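Local coordinates for pullulanase (Bacillus acidopullulyticus, PDB 2WAN), which probably hydrolyses the alpha-1,6 glucosidic linkages of pullulan and the alpha-1,6 branch points of starch polysaccharides, as a debranching member of the alpha-amylase family, at residues V164-L176 and N181-K193. Sequence-based numbering, arbitrary orientation.
Sequences VTAVLVGDLQQAL and NWSPDDDHTLLKK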
ATOM      1  N   VAL A 164      10.922  -1.659  27.943  1.00 31.47           N
ATOM      2  CA  VAL A 164      12.286  -1.417  28.412  1.00 32.25           C
ATOM      3  C   VAL A 164      13.284  -2.129  27.506  1.00 30.67           C
ATOM      4  O   VAL A 164      13.195  -3.341  27.267  1.00 29.05           O
ATOM      5  CB  VAL A 164      12.523  -1.718  29.945  1.00 33.83           C
ATOM      6  CG1 VAL A 164      11.217  -1.711  30.755  1.00 36.11           C
ATOM      7  CG2 VAL A 164      13.364  -2.972  30.185  1.00 36.23           C
ATOM      8  N   THR A 165      14.210  -1.336  26.979  1.00 31.32           N
ATOM      9  CA  THR A 165      15.276  -1.823  26.123  1.00 30.79           C
ATOM     10  C   THR A 165      16.555  -1.726  26.948  1.00 29.41           C
ATOM     11  O   THR A 165      17.101  -0.640  27.117  1.00 26.95           O
ATOM     12  CB  THR A 165      15.386  -0.972  24.832  1.00 30.04           C
ATOM     13  OG1 THR A 165      14.118  -0.956  24.172  1.00 33.79           O
ATOM     14  CG2 THR A 165      16.430  -1.540  23.875  1.00 32.93           C
ATOM     15  N   ALA A 166      16.988  -2.871  27.469  1.00 28.99           N
ATOM     16  CA  ALA A 166      18.157  -2.965  28.341  1.00 30.96           C
ATOM     17  C   ALA A 166      19.152  -3.948  27.748  1.00 29.96           C
ATOM     18  O   ALA A 166      18.880  -5.145  27.647  1.00 29.37           O
ATOM     19  CB  ALA A 166      17.744  -3.395  29.737  1.00 28.48           C
ATOM     20  N   VAL A 167      20.308  -3.426  27.353  1.00 28.87           N
ATOM     21  CA  VAL A 167      21.324  -4.217  26.681  1.00 25.82           C
ATOM     22  C   VAL A 167      22.556  -4.342  27.566  1.00 26.90           C
ATOM     23  O   VAL A 167      23.067  -3.336  28.077  1.00 25.75           O
ATOM     24  CB  VAL A 167      21.735  -3.560  25.334  1.00 27.39           C
ATOM     25  CG1 VAL A 167      22.940  -4.285  24.722  1.00 24.12           C
ATOM     26  CG2 VAL A 167      20.539  -3.494  24.356  1.00 22.89           C
ATOM     27  N   LEU A 168      23.022  -5.576  27.739  1.00 25.61           N
ATOM     28  CA  LEU A 168      24.264  -5.853  28.453  1.00 27.53           C
ATOM     29  C   LEU A 168      25.445  -5.394  27.600  1.00 29.14           C
ATOM     30  O   LEU A 168      25.654  -5.880  26.475  1.00 29.41           O
ATOM     31  CB  LEU A 168      24.382  -7.339  28.779  1.00 29.01           C
ATOM     32  CG  LEU A 168      25.649  -7.839  29.476  1.00 27.67           C
ATOM     33  CD1 LEU A 168      25.712  -7.338  30.895  1.00 29.53           C
ATOM     34  CD2 LEU A 168      25.685  -9.350  29.470  1.00 23.23           C
ATOM     35  N   VAL A 169      26.204  -4.444  28.134  1.00 26.76           N
ATOM     36  CA  VAL A 169      27.342  -3.882  27.414  1.00 26.26           C
ATOM     37  C   VAL A 169      28.636  -4.079  28.177  1.00 27.44           C
ATOM     38  O   VAL A 169      28.641  -4.070  29.411  1.00 27.38           O
ATOM     39  CB  VAL A 169      27.143  -2.377  27.106  1.00 26.03           C
ATOM     40  CG1 VAL A 169      26.005  -2.193  26.146  1.00 23.68           C
ATOM     41  CG2 VAL A 169      26.881  -1.590  28.384  1.00 26.81           C
ATOM     42  N   GLY A 170      29.734  -4.236  27.442  1.00 26.51           N
ATOM     43  CA  GLY A 170      31.055  -4.380  28.055  1.00 26.79           C
ATOM     44  C   GLY A 170      32.010  -5.127  27.158  1.00 27.25           C
ATOM     45  O   GLY A 170      31.762  -5.256  25.953  1.00 28.08           O
ATOM     46  N   ASP A 171      33.098  -5.624  27.743  1.00 28.51           N
ATOM     47  CA  ASP A 171      34.105  -6.379  26.986  1.00 30.14           C
ATOM     48  C   ASP A 171      33.792  -7.887  26.947  1.00 31.20           C
ATOM     49  O   ASP A 171      34.611  -8.706  26.507  1.00 31.14           O
ATOM     50  CB  ASP A 171      35.521  -6.096  27.501  1.00 30.29           C
ATOM     51  CG  ASP A 171      35.707  -6.458  28.966  1.00 30.40           C
ATOM     52  OD1 ASP A 171      34.816  -7.088  29.563  1.00 33.60           O
ATOM     53  OD2 ASP A 171      36.762  -6.109  29.526  1.00 31.95           O
ATOM     54  N   LEU A 172      32.594  -8.230  27.411  1.00 31.47           N
ATOM     55  CA  LEU A 172      32.087  -9.596  27.370  1.00 32.11           C
ATOM     56  C   LEU A 172      31.112  -9.808  26.217  1.00 32.51           C
ATOM     57  O   LEU A 172      30.555 -10.901  26.071  1.00 32.61           O
ATOM     58  CB  LEU A 172      31.396  -9.955  28.691  1.00 30.56           C
ATOM     59  CG  LEU A 172      30.559  -8.938  29.480  1.00 30.32           C
ATOM     60  CD1 LEU A 172      29.455  -8.284  28.663  1.00 28.36           C
ATOM     61  CD2 LEU A 172      29.974  -9.610  30.701  1.00 27.41           C
ATOM     62  N   GLN A 173      30.905  -8.767  25.411  1.00 32.07           N
ATOM     63  CA  GLN A 173      29.862  -8.783  24.385  1.00 33.20           C
ATOM     64  C   GLN A 173      30.154  -9.705  23.201  1.00 35.79           C
ATOM     65  O   GLN A 173      29.253 -10.384  22.705  1.00 35.73           O
ATOM     66  CB  GLN A 173      29.527  -7.370  23.912  1.00 31.98           C
ATOM     67  CG  GLN A 173      28.311  -6.788  24.617  1.00 31.88           C
ATOM     68  CD  GLN A 173      27.904  -5.445  24.057  1.00 29.46           C
ATOM     69  OE1 GLN A 173      26.905  -5.330  23.346  1.00 31.61           O
ATOM     70  NE2 GLN A 173      28.685  -4.424  24.358  1.00 24.61           N
ATOM     71  N   GLN A 174      31.409  -9.721  22.759  1.00 37.78           N
ATOM     72  CA  GLN A 174      31.843 -10.613  21.688  1.00 40.76           C
ATOM     73  C   GLN A 174      31.744 -12.064  22.126  1.00 41.25           C
ATOM     74  O   GLN A 174      31.229 -12.905  21.381  1.00 43.20           O
ATOM     75  CB  GLN A 174      33.266 -10.280  21.239  1.00 40.49           C
ATOM     76  CG  GLN A 174      33.350  -8.990  20.447  1.00 42.35           C
ATOM     77  CD  GLN A 174      34.727  -8.720  19.891  1.00 44.25           C
ATOM     78  OE1 GLN A 174      34.860  -8.119  18.830  1.00 51.03           O
ATOM     79  NE2 GLN A 174      35.762  -9.154  20.607  1.00 41.86           N
ATOM     80  N   ALA A 175      32.212 -12.338  23.344  1.00 41.19           N
ATOM     81  CA  ALA A 175      32.118 -13.664  23.962  1.00 42.38           C
ATOM     82  C   ALA A 175      30.670 -14.152  24.133  1.00 43.63           C
ATOM     83  O   ALA A 175      30.433 -15.337  24.379  1.00 45.18           O
ATOM     84  CB  ALA A 175      32.845 -13.674  25.298  1.00 42.77           C
ATOM     85  N   LEU A 176      29.715 -13.237  24.002  1.00 43.31           N
ATOM     86  CA  LEU A 176      28.297 -13.576  24.039  1.00 43.90           C
ATOM     87  C   LEU A 176      27.652 -13.448  22.658  1.00 44.21           C
ATOM     88  O   LEU A 176      26.425 -13.399  22.535  1.00 44.70           O
ATOM     89  CB  LEU A 176      27.560 -12.721  25.076  1.00 43.56           C
ATOM     90  CG  LEU A 176      27.860 -13.059  26.538  1.00 44.17           C
ATOM     91  CD1 LEU A 176      27.233 -12.052  27.492  1.00 40.78           C
ATOM     92  CD2 LEU A 176      27.399 -14.472  26.875  1.00 45.78           C
ATOM     93  N   ASN A 181      32.481  -5.221  21.132  1.00 31.70           N
ATOM     94  CA  ASN A 181      32.358  -4.867  22.551  1.00 29.48           C
ATOM     95  C   ASN A 181      31.879  -3.436  22.744  1.00 28.55           C
ATOM     96  O   ASN A 181      31.951  -2.624  21.815  1.00 27.28           O
ATOM     97  CB  ASN A 181      33.694  -5.063  23.268  1.00 29.69           C
ATOM     98  CG  ASN A 181      34.024  -6.520  23.498  1.00 30.99           C
ATOM     99  OD1 ASN A 181      35.191  -6.891  23.618  1.00 37.24           O
ATOM    100  ND2 ASN A 181      32.999  -7.353  23.576  1.00 26.89           N
ATOM    101  N   TRP A 182      31.386  -3.138  23.949  1.00 26.44           N
ATOM    102  CA  TRP A 182      30.898  -1.794  24.320  1.00 27.02           C
ATOM    103  C   TRP A 182      29.952  -1.190  23.272  1.00 28.39           C
ATOM    104  O   TRP A 182      30.158  -0.070  22.783  1.00 29.53           O
ATOM    105  CB  TRP A 182      32.075  -0.853  24.620  1.00 27.30           C
ATOM    106  CG  TRP A 182      33.034  -1.388  25.640  1.00 26.27           C
ATOM    107  CD1 TRP A 182      34.212  -2.034  25.399  1.00 24.78           C
ATOM    108  CD2 TRP A 182      32.901  -1.316  27.069  1.00 29.38           C
ATOM    109  NE1 TRP A 182      34.818  -2.376  26.587  1.00 26.83           N
ATOM    110  CE2 TRP A 182      34.038  -1.944  27.627  1.00 27.10           C
ATOM    111  CE3 TRP A 182      31.934  -0.775  27.931  1.00 28.42           C
ATOM    112  CZ2 TRP A 182      34.236  -2.050  29.010  1.00 32.03           C
ATOM    113  CZ3 TRP A 182      32.131  -0.885  29.309  1.00 27.03           C
ATOM    114  CH2 TRP A 182      33.275  -1.517  29.830  1.00 26.94           C
ATOM    115  N   SER A 183      28.912  -1.943  22.927  1.00 29.19           N
ATOM    116  CA  SER A 183      27.985  -1.518  21.883  1.00 31.00           C
ATOM    117  C   SER A 183      26.531  -1.586  22.358  1.00 30.59           C
ATOM    118  O   SER A 183      25.933  -2.665  22.357  1.00 30.99           O
ATOM    119  CB  SER A 183      28.203  -2.360  20.613  1.00 32.43           C
ATOM    120  OG  SER A 183      27.446  -1.845  19.530  1.00 39.59           O
ATOM    121  N   PRO A 184      25.953  -0.429  22.749  1.00 29.47           N
ATOM    122  CA  PRO A 184      24.608  -0.372  23.342  1.00 31.36           C
ATOM    123  C   PRO A 184      23.461  -0.700  22.378  1.00 33.66           C
ATOM    124  O   PRO A 184      22.351  -1.016  22.829  1.00 33.69           O
ATOM    125  CB  PRO A 184      24.471   1.089  23.794  1.00 29.98           C
ATOM    126  CG  PRO A 184      25.769   1.731  23.539  1.00 31.18           C
ATOM    127  CD  PRO A 184      26.507   0.919  22.544  1.00 31.26           C
ATOM    128  N   ASP A 185      23.719  -0.608  21.074  1.00 34.56           N
ATOM    129  CA  ASP A 185      22.669  -0.840  20.082  1.00 37.00           C
ATOM    130  C   ASP A 185      22.673  -2.254  19.472  1.00 36.40           C
ATOM    131  O   ASP A 185      21.909  -2.537  18.552  1.00 37.43           O
ATOM    132  CB  ASP A 185      22.680   0.257  19.006  1.00 37.84           C
ATOM    133  CG  ASP A 185      23.977   0.300  18.210  1.00 43.96           C
ATOM    134  OD1 ASP A 185      24.988  -0.310  18.629  1.00 50.61           O
ATOM    135  OD2 ASP A 185      23.977   0.961  17.148  1.00 50.06           O
ATOM    136  N   ASP A 186      23.525  -3.133  19.998  1.00 35.99           N
ATOM    137  CA  ASP A 186      23.566  -4.530  19.560  1.00 36.08           C
ATOM    138  C   ASP A 186      22.596  -5.378  20.396  1.00 34.85           C
ATOM    139  O   ASP A 186      22.887  -5.714  21.543  1.00 34.62           O
ATOM    140  CB  ASP A 186      24.998  -5.090  19.644  1.00 36.53           C
ATOM    141  CG  ASP A 186      25.203  -6.341  18.778  1.00 37.85           C
ATOM    142  OD1 ASP A 186      24.252  -7.136  18.623  1.00 36.45           O
ATOM    143  OD2 ASP A 186      26.321  -6.532  18.251  1.00 38.56           O
ATOM    144  N   ASP A 187      21.452  -5.731  19.804  1.00 35.33           N
ATOM    145  CA  ASP A 187      20.407  -6.485  20.512  1.00 34.78           C
ATOM    146  C   ASP A 187      20.726  -7.965  20.689  1.00 35.04           C
ATOM    147  O   ASP A 187      19.893  -8.732  21.185  1.00 36.21           O
ATOM    148  CB  ASP A 187      19.039  -6.303  19.842  1.00 33.90           C
ATOM    149  CG  ASP A 187      18.387  -4.983  20.203  1.00 39.64           C
ATOM    150  OD1 ASP A 187      18.790  -4.362  21.216  1.00 40.20           O
ATOM    151  OD2 ASP A 187      17.473  -4.553  19.467  1.00 36.94           O
ATOM    152  N   HIS A 188      21.932  -8.361  20.297  1.00 35.03           N
ATOM    153  CA  HIS A 188      22.423  -9.703  20.564  1.00 35.81           C
ATOM    154  C   HIS A 188      22.427  -9.983  22.064  1.00 35.32           C
ATOM    155  O   HIS A 188      22.143 -11.103  22.483  1.00 34.61           O
ATOM    156  CB  HIS A 188      23.830  -9.877  20.011  1.00 38.49           C
ATOM    157  CG  HIS A 188      24.025 -11.151  19.257  1.00 45.21           C
ATOM    158  ND1 HIS A 188      24.211 -12.367  19.883  1.00 50.67           N
ATOM    159  CD2 HIS A 188      24.059 -11.402  17.926  1.00 50.74           C
ATOM    160  CE1 HIS A 188      24.351 -13.310  18.969  1.00 54.66           C
ATOM    161  NE2 HIS A 188      24.266 -12.751  17.775  1.00 54.96           N
ATOM    162  N   THR A 189      22.752  -8.959  22.862  1.00 33.32           N
ATOM    163  CA  THR A 189      22.753  -9.066  24.329  1.00 32.23           C
ATOM    164  C   THR A 189      21.623  -8.232  24.957  1.00 32.05           C
ATOM    165  O   THR A 189      21.766  -7.699  26.063  1.00 31.53           O
ATOM    166  CB  THR A 189      24.117  -8.650  24.947  1.00 30.76           C
ATOM    167  OG1 THR A 189      24.457  -7.335  24.502  1.00 25.53           O
ATOM    168  CG2 THR A 189      25.221  -9.621  24.553  1.00 32.00           C
ATOM    169  N   LEU A 190      20.504  -8.116  24.241  1.00 32.72           N
ATOM    170  CA  LEU A 190      19.301  -7.490  24.778  1.00 33.20           C
ATOM    171  C   LEU A 190      18.703  -8.396  25.844  1.00 32.87           C
ATOM    172  O   LEU A 190      18.543  -9.605  25.629  1.00 31.94           O
ATOM    173  CB  LEU A 190      18.277  -7.221  23.669  1.00 33.43           C
ATOM    174  CG  LEU A 190      16.907  -6.624  24.014  1.00 32.61           C
ATOM    175  CD1 LEU A 190      17.018  -5.185  24.476  1.00 31.29           C
ATOM    176  CD2 LEU A 190      15.992  -6.713  22.796  1.00 33.56           C
ATOM    177  N   LEU A 191      18.397  -7.813  27.000  1.00 32.35           N
ATOM    178  CA  LEU A 191      17.803  -8.570  28.102  1.00 32.98           C
ATOM    179  C   LEU A 191      16.330  -8.893  27.834  1.00 32.94           C
ATOM    180  O   LEU A 191      15.591  -8.083  27.262  1.00 33.59           O
ATOM    181  CB  LEU A 191      17.975  -7.841  29.445  1.00 31.26           C
ATOM    182  CG  LEU A 191      19.299  -8.007  30.214  1.00 31.16           C
ATOM    183  CD1 LEU A 191      20.482  -7.438  29.445  1.00 28.27           C
ATOM    184  CD2 LEU A 191      19.221  -7.340  31.566  1.00 26.87           C
ATOM    185  N   LYS A 192      15.919 -10.085  28.255  1.00 34.27           N
ATOM    186  CA  LYS A 192      14.563 -10.569  28.009  1.00 36.64           C
ATOM    187  C   LYS A 192      13.667 -10.351  29.229  1.00 37.66           C
ATOM    188  O   LYS A 192      14.116 -10.463  30.375  1.00 36.94           O
ATOM    189  CB  LYS A 192      14.687 -11.982  27.601  1.00 20.00           C
ATOM    190  CG  LYS A 192      14.977 -12.127  26.141  1.00 20.00           C
ATOM    191  CD  LYS A 192      16.009 -13.149  25.789  1.00 20.00           C
ATOM    192  CE  LYS A 192      16.477 -12.988  24.292  1.00 20.00           C
ATOM    193  NZ  LYS A 192      17.326 -11.753  23.967  1.00 20.00           N
ATOM    194  N   LYS A 193      12.403 -10.032  28.964  1.00 39.13           N
ATOM    195  CA  LYS A 193      11.396  -9.820  30.002  1.00 40.43           C
ATOM    196  C   LYS A 193      11.059 -11.136  30.702  1.00 41.30           C
ATOM    197  O   LYS A 193      10.562 -12.072  30.068  1.00 42.57           O
ATOM    198  CB  LYS A 193      10.144  -9.199  29.375  1.00 41.11           C
ATOM    199  CG  LYS A 193       8.990  -8.929  30.321  1.00 43.59           C
ATOM    200  CD  LYS A 193       7.837  -8.263  29.575  1.00 49.98           C
ATOM    201  CE  LYS A 193       6.523  -8.396  30.332  1.00 54.40           C
ATOM    202  NZ  LYS A 193       5.429  -7.615  29.689  1.00 56.99           N
TER
HETATM  203  O   HOH W   1      15.381  -5.213  27.635  1.00 33.07           O
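Thr189 OG1 donates to Leu168 O over 2.7 Å, meeting a lone pair in the carbonyl plane. The hydroxyl reaches it because chi1 of 55° sets OG1 between the backbone N and the carbonyl carbon of its own residue, while the methyl CG2 turns to Leu176 CB. Leu168 is gripped from its other end as well, its N donating to Thr189 O at 3.0 Å, and two carbonyls further back Ala166 O receives Leu191 N at 2.8 Å in a bond bent only 10° from straight at the hydrogen. Together these bonds place Val167 opposite Leu190 in a single beta bridge on the edge of strand 166-170, whose other side pairs with strand 208-216. Val167 sends CG1 to Thr189 OG1 and Asp186 O, and CG2 to Pro184 O and Leu190 CD1, so that the turn Ser183-Asp186 folds over its two methyls. A water carries the pairing past the bridge, accepting from Ala166 N and lying within 2.9 Å of Leu191 O. At the far end Trp182 N donates to Gly170 O at 2.9 Å from above the carbonyl plane, and the indole lies flat over the glycine: Gly170 CA sits 3.6 Å from the centroid of the six-membered ring, 8° off its normal, a CH-pi contact. A serine in place of Trp182 would probably keep the backbone bond but leave the Gly170-Asp171 peptide without its aromatic lid. Within this X25-type domain, then, a loop is fastened to an edge strand largely through main-chain polar groups, with the Thr189 hydroxyl, the Val167 methyls and the Trp182 indole face among the side-chain groups that add to this where regular sheet pairing gives out.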